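Beta subunit of photoactivated adenylyl cyclase (Beggiatoa sp. PS, PDB 5M2A) is a light-regulated adenylyl cyclase that probably makes cyclic AMP from ATP when its flavin-binding BLUF domain absorbs blue light. Local coordinates at residues Ile155-Asp160 with Arg220-Ile225; Arg189-Ser192 with Glu197-Lys200; His234-Glu237 with Pro241-Leu244; Ala280-Leu285 with Ile324-Val329; Glu169-Asn174 with Gln347-Asp352. One frame throughout, in Å; residues are numbered along the deposited sequence. Where two conformers were deposited one is given.

Contact 1: Ile155-Asp160 with Arg220-Ile225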
# COMPACT_ATOMS: atom_id res chain seq x y z
N ILE A 155 -15.12 -11.80 5.54
CA ILE A 155 -14.43 -13.00 5.11
C ILE A 155 -13.04 -12.58 4.69
O ILE A 155 -12.88 -11.68 3.86
CB ILE A 155 -15.17 -13.69 3.94
CG1 ILE A 155 -16.54 -14.18 4.42
CG2 ILE A 155 -14.31 -14.85 3.37
CD1 ILE A 155 -17.43 -14.76 3.31
N ILE A 156 -12.03 -13.19 5.29
CA ILE A 156 -10.64 -12.90 4.95
C ILE A 156 -10.15 -13.98 4.01
O ILE A 156 -10.37 -15.17 4.24
CB ILE A 156 -9.77 -12.82 6.22
CG1 ILE A 156 -10.36 -11.79 7.19
CG2 ILE A 156 -8.34 -12.42 5.86
CD1 ILE A 156 -10.28 -10.35 6.68
N PHE A 157 -9.48 -13.55 2.94
CA PHE A 157 -8.98 -14.41 1.88
C PHE A 157 -7.45 -14.34 1.90
O PHE A 157 -6.88 -13.26 1.96
CB PHE A 157 -9.58 -13.92 0.55
CG PHE A 157 -8.95 -14.51 -0.70
CD1 PHE A 157 -7.68 -14.14 -1.13
CD2 PHE A 157 -9.70 -15.37 -1.51
CE1 PHE A 157 -7.13 -14.66 -2.30
CE2 PHE A 157 -9.15 -15.90 -2.70
CZ PHE A 157 -7.87 -15.54 -3.09
N PHE A 158 -6.79 -15.50 1.88
CA PHE A 158 -5.35 -15.57 1.66
C PHE A 158 -5.10 -16.63 0.61
O PHE A 158 -5.63 -17.74 0.71
CB PHE A 158 -4.58 -15.96 2.93
CG PHE A 158 -4.28 -14.81 3.85
CD1 PHE A 158 -3.25 -13.94 3.58
CD2 PHE A 158 -5.02 -14.63 5.01
CE1 PHE A 158 -2.97 -12.89 4.43
CE2 PHE A 158 -4.73 -13.58 5.87
CZ PHE A 158 -3.71 -12.71 5.58
N SER A 159 -4.30 -16.30 -0.41
CA SER A 159 -3.87 -17.29 -1.37
C SER A 159 -2.39 -17.11 -1.64
O SER A 159 -1.89 -15.98 -1.65
CB SER A 159 -4.66 -17.20 -2.68
OG SER A 159 -4.42 -15.97 -3.35
N ASP A 160 -1.66 -18.21 -1.84
CA ASP A 160 -0.24 -18.08 -2.15
C ASP A 160 0.19 -19.25 -3.02
O ASP A 160 -0.59 -20.14 -3.34
CB ASP A 160 0.61 -17.96 -0.87
CG ASP A 160 0.81 -19.26 -0.15
OD1 ASP A 160 0.13 -20.26 -0.47
OD2 ASP A 160 1.67 -19.29 0.75
N ARG A 220 -16.42 -18.88 -5.09
CA ARG A 220 -16.29 -18.83 -6.55
C ARG A 220 -15.00 -18.15 -6.98
O ARG A 220 -14.34 -18.58 -7.94
CB ARG A 220 -17.50 -18.10 -7.15
CG ARG A 220 -18.78 -18.85 -6.97
CD ARG A 220 -20.01 -18.06 -7.42
NE ARG A 220 -21.19 -18.91 -7.29
CZ ARG A 220 -22.39 -18.47 -6.92
NH1 ARG A 220 -22.55 -17.19 -6.64
NH2 ARG A 220 -23.41 -19.31 -6.82
N THR A 221 -14.64 -17.05 -6.31
CA THR A 221 -13.34 -16.44 -6.53
C THR A 221 -12.23 -17.47 -6.42
O THR A 221 -11.38 -17.58 -7.31
CB THR A 221 -13.13 -15.33 -5.50
OG1 THR A 221 -14.00 -14.24 -5.79
CG2 THR A 221 -11.69 -14.86 -5.53
N SER A 222 -12.21 -18.20 -5.32
CA SER A 222 -11.15 -19.17 -5.07
C SER A 222 -11.11 -20.24 -6.15
O SER A 222 -10.04 -20.62 -6.64
CB SER A 222 -11.37 -19.80 -3.69
OG SER A 222 -11.42 -18.78 -2.70
N LEU A 223 -12.27 -20.80 -6.50
CA LEU A 223 -12.30 -21.83 -7.54
C LEU A 223 -11.90 -21.27 -8.89
O LEU A 223 -11.22 -21.94 -9.68
CB LEU A 223 -13.69 -22.46 -7.61
CG LEU A 223 -14.14 -23.10 -6.30
CD1 LEU A 223 -15.63 -23.47 -6.39
CD2 LEU A 223 -13.28 -24.31 -5.99
N ASP A 224 -12.33 -20.04 -9.19
CA ASP A 224 -11.95 -19.43 -10.46
C ASP A 224 -10.45 -19.21 -10.55
O ASP A 224 -9.85 -19.41 -11.62
CB ASP A 224 -12.70 -18.11 -10.66
CG ASP A 224 -14.14 -18.32 -11.11
OD1 ASP A 224 -14.59 -19.48 -11.16
OD2 ASP A 224 -14.83 -17.31 -11.40
N ILE A 225 -9.82 -18.80 -9.45
CA ILE A 225 -8.37 -18.68 -9.41
C ILE A 225 -7.72 -20.01 -9.73
O ILE A 225 -6.84 -20.12 -10.60
CB ILE A 225 -7.90 -18.18 -8.03
CG1 ILE A 225 -8.40 -16.77 -7.76
CG2 ILE A 225 -6.38 -18.24 -7.93
CD1 ILE A 225 -7.90 -15.80 -8.74
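Phe157 of strand 150-161 meets Thr221 and Ser222 of helix 215-235 in buried helix-on-sheet packing, inside the class III nucleotide cyclase fold of the catalytic domain. The strand pairs antiparallel with 205-211 and with 247-258, and its side chains alternate across the sheet. Phe157 and Ser159 point toward helix 215-235, whereas Ile156 and Phe158 pack on helix 274-285. The contact is small and is carried by one ring. With CG trans to the backbone N (chi1 168°), the phenyl group is swung out from the strand, and its CE2 corner does the touching. Thr221 CG2 comes to 3.9 Å from Phe157 CE2, and the two side chains cross obliquely. The hydroxyls of the two helix residues are turned back to their own helix. Thr221 OG1 and Ser222 OG lie beside their backbone N atoms and bond to the carbonyl oxygens of Ala217 and Ala218, one turn earlier. These buried hydroxyls are therefore satisfied within the helix, while the Thr221 methyl is left for the obliquely placed ring. Ile191 of helix 173-193 packs on both Phe157 and Thr221, so a second helix closes the same apolar layer. At its far end the strand carries Asp160, a residue of the magnesium site, which also forms a salt bridge with Arg287; the side chain of Phe157 lies about 12 Å from the metal. Ser222 OG stands at the edge of the phenyl ring, close to its plane, 3.7 Å from Phe157 CE2 and 4.0 Å from Phe157 CD2.

Contact 2: Arg189-Ser192 with Glu197-Lys200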
# COMPACT_ATOMS: atom_id res chain seq x y z
N ARG A 189 -7.60 -9.55 -10.49
CA ARG A 189 -8.71 -9.39 -11.43
C ARG A 189 -9.95 -10.13 -10.95
O ARG A 189 -11.06 -9.59 -10.96
CB ARG A 189 -8.30 -9.88 -12.83
CG ARG A 189 -9.45 -9.91 -13.82
CD ARG A 189 -8.99 -10.24 -15.24
NE ARG A 189 -7.95 -11.27 -15.27
CZ ARG A 189 -8.19 -12.58 -15.26
NH1 ARG A 189 -9.44 -13.05 -15.21
NH2 ARG A 189 -7.16 -13.43 -15.29
N ILE A 190 -9.77 -11.37 -10.51
CA ILE A 190 -10.91 -12.21 -10.18
C ILE A 190 -11.53 -11.77 -8.86
O ILE A 190 -12.75 -11.66 -8.76
CB ILE A 190 -10.49 -13.69 -10.16
CG1 ILE A 190 -10.11 -14.12 -11.59
CG2 ILE A 190 -11.62 -14.58 -9.61
CD1 ILE A 190 -9.52 -15.52 -11.69
N ILE A 191 -10.70 -11.52 -7.84
CA ILE A 191 -11.20 -11.00 -6.57
C ILE A 191 -12.05 -9.76 -6.82
O ILE A 191 -13.15 -9.61 -6.29
CB ILE A 191 -10.02 -10.68 -5.62
CG1 ILE A 191 -9.34 -11.97 -5.16
CG2 ILE A 191 -10.50 -9.81 -4.42
CD1 ILE A 191 -7.99 -11.76 -4.48
N SER A 192 -11.53 -8.83 -7.64
CA SER A 192 -12.22 -7.56 -7.87
C SER A 192 -13.48 -7.75 -8.71
O SER A 192 -14.46 -7.02 -8.54
CB SER A 192 -11.26 -6.58 -8.56
OG SER A 192 -10.09 -6.39 -7.76
N GLU A 197 -12.18 -6.98 -2.00
CA GLU A 197 -11.24 -5.87 -1.89
C GLU A 197 -9.87 -6.43 -1.57
O GLU A 197 -9.65 -6.94 -0.47
CB GLU A 197 -11.69 -4.87 -0.82
CG GLU A 197 -13.05 -4.26 -1.11
CD GLU A 197 -13.45 -3.20 -0.09
OE1 GLU A 197 -14.08 -2.20 -0.50
OE2 GLU A 197 -13.15 -3.36 1.12
N VAL A 198 -8.95 -6.36 -2.54
CA VAL A 198 -7.56 -6.70 -2.25
C VAL A 198 -7.03 -5.72 -1.21
O VAL A 198 -7.24 -4.50 -1.32
CB VAL A 198 -6.71 -6.67 -3.52
CG1 VAL A 198 -5.23 -6.88 -3.18
CG2 VAL A 198 -7.16 -7.75 -4.49
N THR A 199 -6.35 -6.23 -0.19
CA THR A 199 -5.80 -5.38 0.85
C THR A 199 -4.30 -5.16 0.67
O THR A 199 -3.83 -4.02 0.74
CB THR A 199 -6.09 -5.97 2.24
OG1 THR A 199 -5.10 -6.95 2.56
CG2 THR A 199 -7.46 -6.64 2.25
N LYS A 200 -3.55 -6.22 0.41
CA LYS A 200 -2.12 -6.07 0.18
C LYS A 200 -1.57 -7.38 -0.36
O LYS A 200 -2.22 -8.43 -0.27
CB LYS A 200 -1.37 -5.67 1.47
CG LYS A 200 -1.52 -6.69 2.59
CD LYS A 200 -1.07 -6.10 3.94
CE LYS A 200 -2.07 -5.09 4.46
NZ LYS A 200 -1.64 -4.42 5.71
O HOH W 1 -9.79 -5.32 -5.02
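Ile191 has CG1 beside its backbone N (chi1 -69°), which places CG2 trans to that N and directs it at the strand; Val198 has CG1 in the trans position (chi1 174°) and CG2 beside its N, turned to the helix. The two methyls meet, Ile191 CG2 lying 3.9 Å from Val198 CG2, with the side chains crossing at about a right angle. Ile191 CD1 adds a second touch, 4.1 Å from Val198 CG2, and the same Ile191 CG2 approaches the backbone at Glu197 N, 4.1 Å away. This packing closes the short connection from helix 173-193 to strand 197-202 of the cyclase-domain sheet. Just beyond it, Thr199 and Lys200 both face Met207 in a classic beta bulge. A water bridges the polar side of the connection: it accepts from Val198 N at 2.8 Å and donates to Ser192 OG at 3.0 Å. Ser192 OG also bonds to Thr188 O, so the hydroxyl is held by its own helix and by the water. Val198 further packs on Lys266 of the second subunit, and Lys200 NZ bonds to Phe201 O of that subunit.

Contact 3: His234-Glu237 with Pro241-Leu244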
# COMPACT_ATOMS: atom_id res chain seq x y z
N HIS A 234 -1.39 -25.63 -18.73
CA HIS A 234 -1.31 -26.37 -19.98
C HIS A 234 -1.37 -25.46 -21.21
O HIS A 234 -1.34 -25.97 -22.33
CB HIS A 234 -2.38 -27.47 -20.06
CG HIS A 234 -3.79 -26.96 -20.11
ND1 HIS A 234 -4.34 -26.38 -21.23
CD2 HIS A 234 -4.77 -26.98 -19.18
CE1 HIS A 234 -5.59 -26.04 -20.99
NE2 HIS A 234 -5.88 -26.40 -19.75
N HIS A 235 -1.44 -24.14 -21.01
CA HIS A 235 -1.38 -23.21 -22.13
C HIS A 235 0.05 -22.93 -22.56
O HIS A 235 0.30 -22.69 -23.74
CB HIS A 235 -2.08 -21.91 -21.73
CG HIS A 235 -2.38 -20.99 -22.87
ND1 HIS A 235 -1.61 -19.90 -23.18
CD2 HIS A 235 -3.40 -21.00 -23.78
CE1 HIS A 235 -2.12 -19.28 -24.23
NE2 HIS A 235 -3.21 -19.93 -24.61
N VAL A 236 0.99 -22.94 -21.62
CA VAL A 236 2.36 -22.55 -21.87
C VAL A 236 3.23 -23.80 -22.06
O VAL A 236 2.83 -24.91 -21.73
CB VAL A 236 2.92 -21.68 -20.73
CG1 VAL A 236 2.06 -20.43 -20.54
CG2 VAL A 236 2.96 -22.48 -19.43
N GLU A 237 4.45 -23.59 -22.55
CA GLU A 237 5.41 -24.65 -22.79
C GLU A 237 6.05 -25.13 -21.49
O GLU A 237 5.93 -24.50 -20.43
CB GLU A 237 6.50 -24.17 -23.75
CG GLU A 237 5.98 -23.73 -25.11
CD GLU A 237 4.95 -24.70 -25.67
OE1 GLU A 237 3.86 -24.24 -26.07
OE2 GLU A 237 5.23 -25.92 -25.70
N PRO A 241 8.08 -21.18 -16.60
CA PRO A 241 7.80 -21.45 -15.18
C PRO A 241 6.32 -21.41 -14.83
O PRO A 241 5.90 -22.04 -13.85
CB PRO A 241 8.58 -20.33 -14.47
CG PRO A 241 9.66 -19.96 -15.43
CD PRO A 241 9.02 -20.07 -16.78
N LEU A 242 5.50 -20.69 -15.61
CA LEU A 242 4.06 -20.72 -15.38
C LEU A 242 3.48 -22.13 -15.48
O LEU A 242 2.39 -22.38 -14.94
CB LEU A 242 3.35 -19.81 -16.38
CG LEU A 242 3.69 -18.34 -16.19
CD1 LEU A 242 3.05 -17.48 -17.30
CD2 LEU A 242 3.26 -17.86 -14.79
N HIS A 243 4.19 -23.06 -16.12
CA HIS A 243 3.75 -24.45 -16.18
C HIS A 243 3.73 -25.10 -14.80
O HIS A 243 3.16 -26.19 -14.65
CB HIS A 243 4.66 -25.25 -17.12
CG HIS A 243 4.28 -26.68 -17.27
ND1 HIS A 243 3.02 -27.07 -17.69
CD2 HIS A 243 4.97 -27.82 -17.04
CE1 HIS A 243 2.96 -28.39 -17.72
NE2 HIS A 243 4.13 -28.87 -17.33
N LEU A 244 4.33 -24.45 -13.80
CA LEU A 244 4.52 -25.02 -12.47
C LEU A 244 3.75 -24.28 -11.40
O LEU A 244 4.06 -24.44 -10.22
CB LEU A 244 6.00 -25.02 -12.08
CG LEU A 244 7.01 -26.08 -12.50
CD1 LEU A 244 6.54 -27.00 -13.61
CD2 LEU A 244 8.30 -25.38 -12.86
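The chain folds back on itself between Val236 and His243, whose CA atoms lie 6.2 Å apart, and a 3-10 turn at 241-243 is closed by Leu244 N on Pro241 O at 2.9 Å. With Val236 CG1 anti to the carbonyl carbon (chi1 -58°), CG2 falls between the backbone N and the carbonyl carbon and does the touching. This methyl rests against the backbone of the turn, 3.6 Å from His243 N, and is flanked by two CB atoms: Val236 CG2 to Leu242 CB is 4.1 Å, and Val236 CG2 to His243 CB is 4.0 Å. The pairing joins the residues just after helix 215-235 to the 3-10 turn in the loop before strand 247-258 of the cyclase domain. Asn240 OD1 accepts from Leu242 N, an Asx turn that opens the 3-10 segment. From the residue after Val236, Glu237 O comes to 3.6 Å from His243 CB, lying oblique to the imidazole. The ring of His243 turns away from that carbonyl and gives its ND1 to Arg233 O near the helix end, which fixes its rotation. Beyond its CB, Leu242 leads away from Val236 and packs on Leu179 and Arg182 of helix 173-193, while Leu244 packs on helix 338-349.

Contact 4: Ala280-Leu285 with Ile324-Val329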
# COMPACT_ATOMS: atom_id res chain seq x y z
N ALA A 280 -4.78 -17.25 7.10
CA ALA A 280 -3.41 -17.57 6.68
C ALA A 280 -3.04 -18.99 7.09
O ALA A 280 -2.33 -19.70 6.35
CB ALA A 280 -2.44 -16.57 7.29
N ARG A 281 -3.48 -19.43 8.26
CA ARG A 281 -3.15 -20.78 8.70
C ARG A 281 -3.87 -21.84 7.87
O ARG A 281 -3.32 -22.93 7.62
CB ARG A 281 -3.48 -20.93 10.19
CG ARG A 281 -2.50 -20.20 11.09
CD ARG A 281 -1.21 -21.00 11.23
NE ARG A 281 -1.23 -21.80 12.46
CZ ARG A 281 -0.75 -23.03 12.56
NH1 ARG A 281 -0.81 -23.67 13.72
NH2 ARG A 281 -0.21 -23.63 11.50
N LEU A 282 -5.11 -21.56 7.46
CA LEU A 282 -5.82 -22.51 6.60
C LEU A 282 -5.22 -22.53 5.20
O LEU A 282 -5.19 -23.57 4.54
CB LEU A 282 -7.31 -22.17 6.54
CG LEU A 282 -8.06 -22.47 7.84
CD1 LEU A 282 -9.55 -22.31 7.64
CD2 LEU A 282 -7.74 -23.86 8.37
N GLU A 283 -4.76 -21.37 4.74
CA GLU A 283 -4.02 -21.34 3.48
C GLU A 283 -2.82 -22.28 3.53
O GLU A 283 -2.56 -23.03 2.58
CB GLU A 283 -3.61 -19.90 3.18
CG GLU A 283 -3.21 -19.67 1.75
CD GLU A 283 -1.96 -20.42 1.41
OE1 GLU A 283 -0.96 -20.26 2.14
OE2 GLU A 283 -1.99 -21.21 0.45
N ALA A 284 -2.07 -22.25 4.64
CA ALA A 284 -0.91 -23.13 4.76
C ALA A 284 -1.33 -24.58 4.88
O ALA A 284 -0.62 -25.49 4.43
CB ALA A 284 -0.07 -22.71 5.96
N LEU A 285 -2.49 -24.83 5.50
CA LEU A 285 -2.92 -26.20 5.75
C LEU A 285 -3.29 -26.94 4.47
O LEU A 285 -3.22 -28.17 4.45
CB LEU A 285 -4.11 -26.19 6.71
CG LEU A 285 -4.78 -27.51 7.08
CD1 LEU A 285 -3.85 -28.37 7.92
CD2 LEU A 285 -6.07 -27.22 7.82
N ILE A 324 -10.24 -25.55 15.43
CA ILE A 324 -11.36 -25.06 14.63
C ILE A 324 -11.71 -26.09 13.57
O ILE A 324 -10.84 -26.76 13.01
CB ILE A 324 -11.04 -23.70 13.96
CG1 ILE A 324 -9.77 -23.83 13.11
CG2 ILE A 324 -10.88 -22.61 15.01
CD1 ILE A 324 -9.68 -22.81 12.02
N GLU A 325 -13.01 -26.22 13.30
CA GLU A 325 -13.48 -27.08 12.23
C GLU A 325 -13.06 -26.51 10.88
O GLU A 325 -13.25 -25.32 10.62
CB GLU A 325 -15.00 -27.22 12.28
CG GLU A 325 -15.48 -28.19 13.34
CD GLU A 325 -14.91 -29.58 13.14
OE1 GLU A 325 -15.22 -30.22 12.12
OE2 GLU A 325 -14.14 -30.03 14.01
N VAL A 326 -12.48 -27.35 10.03
CA VAL A 326 -12.06 -26.94 8.69
C VAL A 326 -13.00 -27.57 7.68
O VAL A 326 -13.34 -28.75 7.78
CB VAL A 326 -10.61 -27.33 8.40
CG1 VAL A 326 -10.23 -26.91 6.98
CG2 VAL A 326 -9.69 -26.70 9.43
N TYR A 327 -13.42 -26.77 6.70
CA TYR A 327 -14.28 -27.23 5.63
C TYR A 327 -13.66 -26.93 4.28
O TYR A 327 -12.74 -26.11 4.16
CB TYR A 327 -15.66 -26.56 5.69
CG TYR A 327 -16.49 -26.98 6.86
CD1 TYR A 327 -16.41 -26.32 8.08
CD2 TYR A 327 -17.36 -28.06 6.76
CE1 TYR A 327 -17.18 -26.71 9.17
CE2 TYR A 327 -18.13 -28.46 7.83
CZ TYR A 327 -18.04 -27.78 9.03
OH TYR A 327 -18.81 -28.20 10.09
N THR A 328 -14.20 -27.57 3.26
CA THR A 328 -13.89 -27.28 1.88
C THR A 328 -15.14 -27.56 1.06
O THR A 328 -16.21 -27.87 1.61
CB THR A 328 -12.68 -28.09 1.41
OG1 THR A 328 -12.31 -27.65 0.10
CG2 THR A 328 -13.01 -29.57 1.37
N VAL A 329 -15.02 -27.43 -0.26
CA VAL A 329 -16.07 -27.85 -1.17
C VAL A 329 -15.51 -28.93 -2.09
O VAL A 329 -14.31 -28.97 -2.37
CB VAL A 329 -16.67 -26.68 -1.98
CG1 VAL A 329 -17.37 -25.67 -1.04
CG2 VAL A 329 -15.60 -25.96 -2.81
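Leu285 N bonds to Arg281 O at 3.0 Å, a bond of the helix that brings Leu285, three residues after Leu282, onto the same side, with both CB atoms directed at strand 324-329. Across the contact the meeting is wholly apolar. Leu282 CD2 nestles against Val326, 3.6 Å from Val326 CG2 and 4.2 Å from Val326 CG1, as the two side chains slide past each other in opposite directions. Leu285 CG is trans to the backbone N (chi1 178°), whereas Leu282 CG lies beside its own (chi1 -71°); this difference lets both leucines arrive at one valine. Leu285 CD2 and Val326 CG2 come tip to tip at 4.0 Å. Helix 274-285 thus lies over the outer part of the cyclase-domain sheet, where strand 324-329 runs antiparallel to both 293-296 and 309-315. The short axes pass 10.9 Å apart at a crossing angle of -59°, an oblique helix-on-sheet packing. Leu282 also rests on Thr296, and Val326 on Ala294, both of strand 293-296. At the start of the strand Ile324 joins more loosely, its CD1 lying 4.3 Å from Leu282 CD2, and it also packs on Val317.

Contact 5: Glu169-Asn174 with Gln347-Asp352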
# COMPACT_ATOMS: atom_id res chain seq x y z
N GLU A 169 14.27 -20.68 -5.21
CA GLU A 169 15.60 -21.26 -5.12
C GLU A 169 16.17 -21.61 -6.49
O GLU A 169 17.38 -21.50 -6.70
CB GLU A 169 15.58 -22.51 -4.24
CG GLU A 169 16.95 -23.16 -4.08
CD GLU A 169 16.91 -24.42 -3.23
OE1 GLU A 169 15.84 -25.06 -3.14
OE2 GLU A 169 17.96 -24.78 -2.66
N LYS A 170 15.33 -22.04 -7.43
CA LYS A 170 15.80 -22.56 -8.70
C LYS A 170 15.64 -21.60 -9.87
O LYS A 170 16.30 -21.80 -10.90
CB LYS A 170 15.08 -23.88 -9.03
CG LYS A 170 15.30 -24.99 -8.01
CD LYS A 170 16.76 -25.07 -7.59
CE LYS A 170 17.10 -26.39 -6.92
NZ LYS A 170 17.56 -27.42 -7.89
N LEU A 171 14.80 -20.58 -9.76
CA LEU A 171 14.59 -19.75 -10.94
C LEU A 171 15.38 -18.46 -10.85
O LEU A 171 15.63 -17.95 -9.75
CB LEU A 171 13.10 -19.42 -11.10
CG LEU A 171 12.19 -20.56 -11.52
CD1 LEU A 171 10.75 -20.09 -11.45
CD2 LEU A 171 12.56 -21.03 -12.92
N PRO A 172 15.82 -17.89 -11.97
CA PRO A 172 16.43 -16.56 -11.93
C PRO A 172 15.40 -15.51 -11.52
O PRO A 172 14.20 -15.66 -11.75
CB PRO A 172 16.91 -16.32 -13.36
CG PRO A 172 16.13 -17.29 -14.20
CD PRO A 172 15.86 -18.48 -13.32
N VAL A 173 15.90 -14.43 -10.91
CA VAL A 173 15.02 -13.44 -10.31
C VAL A 173 14.02 -12.91 -11.32
O VAL A 173 12.83 -12.76 -11.03
CB VAL A 173 15.83 -12.31 -9.64
CG1 VAL A 173 16.96 -11.85 -10.53
CG2 VAL A 173 14.92 -11.14 -9.28
N ASN A 174 14.46 -12.61 -12.55
CA ASN A 174 13.54 -12.04 -13.53
C ASN A 174 12.40 -12.99 -13.85
O ASN A 174 11.26 -12.56 -14.07
CB ASN A 174 14.31 -11.63 -14.79
CG ASN A 174 15.30 -10.51 -14.53
OD1 ASN A 174 15.19 -9.80 -13.53
ND2 ASN A 174 16.28 -10.35 -15.42
N GLN A 347 12.10 -31.36 -9.53
CA GLN A 347 12.76 -32.15 -10.57
C GLN A 347 12.69 -31.46 -11.93
O GLN A 347 13.63 -31.54 -12.73
CB GLN A 347 12.16 -33.55 -10.63
CG GLN A 347 12.56 -34.42 -9.45
CD GLN A 347 12.01 -35.84 -9.55
OE1 GLN A 347 10.88 -36.05 -9.97
NE2 GLN A 347 12.83 -36.81 -9.16
N THR A 348 11.57 -30.78 -12.22
CA THR A 348 11.49 -30.01 -13.46
C THR A 348 12.55 -28.93 -13.51
O THR A 348 13.16 -28.68 -14.55
CB THR A 348 10.09 -29.40 -13.61
OG1 THR A 348 9.12 -30.45 -13.70
CG2 THR A 348 10.01 -28.54 -14.86
N LEU A 349 12.80 -28.27 -12.37
CA LEU A 349 13.77 -27.19 -12.29
C LEU A 349 15.20 -27.67 -12.08
O LEU A 349 16.12 -26.85 -12.14
CB LEU A 349 13.39 -26.23 -11.17
CG LEU A 349 12.05 -25.50 -11.36
CD1 LEU A 349 11.73 -24.66 -10.13
CD2 LEU A 349 12.11 -24.64 -12.60
N GLU A 350 15.40 -28.96 -11.83
CA GLU A 350 16.75 -29.52 -11.75
C GLU A 350 17.38 -29.57 -13.14
O GLU A 350 16.79 -30.12 -14.08
CB GLU A 350 16.72 -30.92 -11.14
CG GLU A 350 16.45 -30.99 -9.65
CD GLU A 350 17.57 -30.38 -8.83
OE1 GLU A 350 18.72 -30.31 -9.33
OE2 GLU A 350 17.31 -29.99 -7.67
N ASN A 351 18.57 -29.00 -13.26
CA ASN A 351 19.32 -29.05 -14.51
C ASN A 351 20.37 -30.16 -14.54
O ASN A 351 20.91 -30.45 -15.61
CB ASN A 351 20.00 -27.70 -14.78
CG ASN A 351 19.00 -26.60 -15.05
OD1 ASN A 351 17.95 -26.83 -15.67
ND2 ASN A 351 19.31 -25.39 -14.59
N ASP A 352 20.66 -30.77 -13.40
CA ASP A 352 21.68 -31.81 -13.32
C ASP A 352 21.07 -33.20 -13.46
O ASP A 352 21.70 -34.12 -13.99
CB ASP A 352 22.45 -31.69 -12.00
CG ASP A 352 23.10 -30.33 -11.83
OD1 ASP A 352 23.51 -29.73 -12.85
OD2 ASP A 352 23.20 -29.85 -10.68
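The Glu350 carboxylate is the flat group of this contact, and Lys170 NZ stands over one of its faces: the ammonium meets OE2 66° out of the carboxylate plane. Lys170 NZ donates to Glu350 OE2 at 2.6 Å, forming a salt bridge, while Lys170 NZ to Glu350 OE1 is a longer 3.4 Å. The lysine gets there along a chain bent at chi2 (-43°) and chi4 (91°), and Glu350, whose CB points away, curls back through its own bent chi2 to receive it. Beneath the charges lies an apolar base. Lys170 CB packs 3.6 Å from Leu349 CB, and Leu349 CD1 also comes within 3.6 Å of Lys170 CB. Leu171 CD2 touches Leu349 CD2 at 3.7 Å, the two side chains crossing at about a right angle. The contact joins the end of helix 164-170, and the short link into helix 173-193 with Pro172 at its N-cap, to the end of the C-terminal helix 338-349 on the surface of the cyclase domain. An alanine at Lys170 would keep CB against Leu349 but would probably leave the Glu350 carboxylate without its ammonium and uncover part of the leucine. Glu169 makes a salt bridge with Arg346, whose own pairing with Glu350 is long and weak. Lys170 is thus the close partner of Glu350, in a charge pair at the partly exposed rim that solvent would probably screen, while the leucines and the lysine CB form the apolar side.

Overall arrangement
Contacts 1 and 2 form one apolar layer, their centres 9 Å apart: Ile191 CD1 lies 3.7 Å from Phe157 CE1, and Ile191 CG1 is 3.7 Å from Thr221 CG2. The helix of contact 4 also packs on the strand of contact 1, the centres of the two contacts 12 Å apart, with Phe158 CD2 3.4 Å from Ala280 N. Contacts 3 and 5 make a second cluster, 14 Å between centres, in which Leu244 CD2 touches Leu349 CD2 at 3.9 Å. Contact 1 contains Asp160 of the magnesium site, and the side chains of Leu285 (contact 4) and Leu171 (contact 5) each lie about 13 Å from a bound magnesium ion. The flavin pocket belongs to the separate BLUF domain.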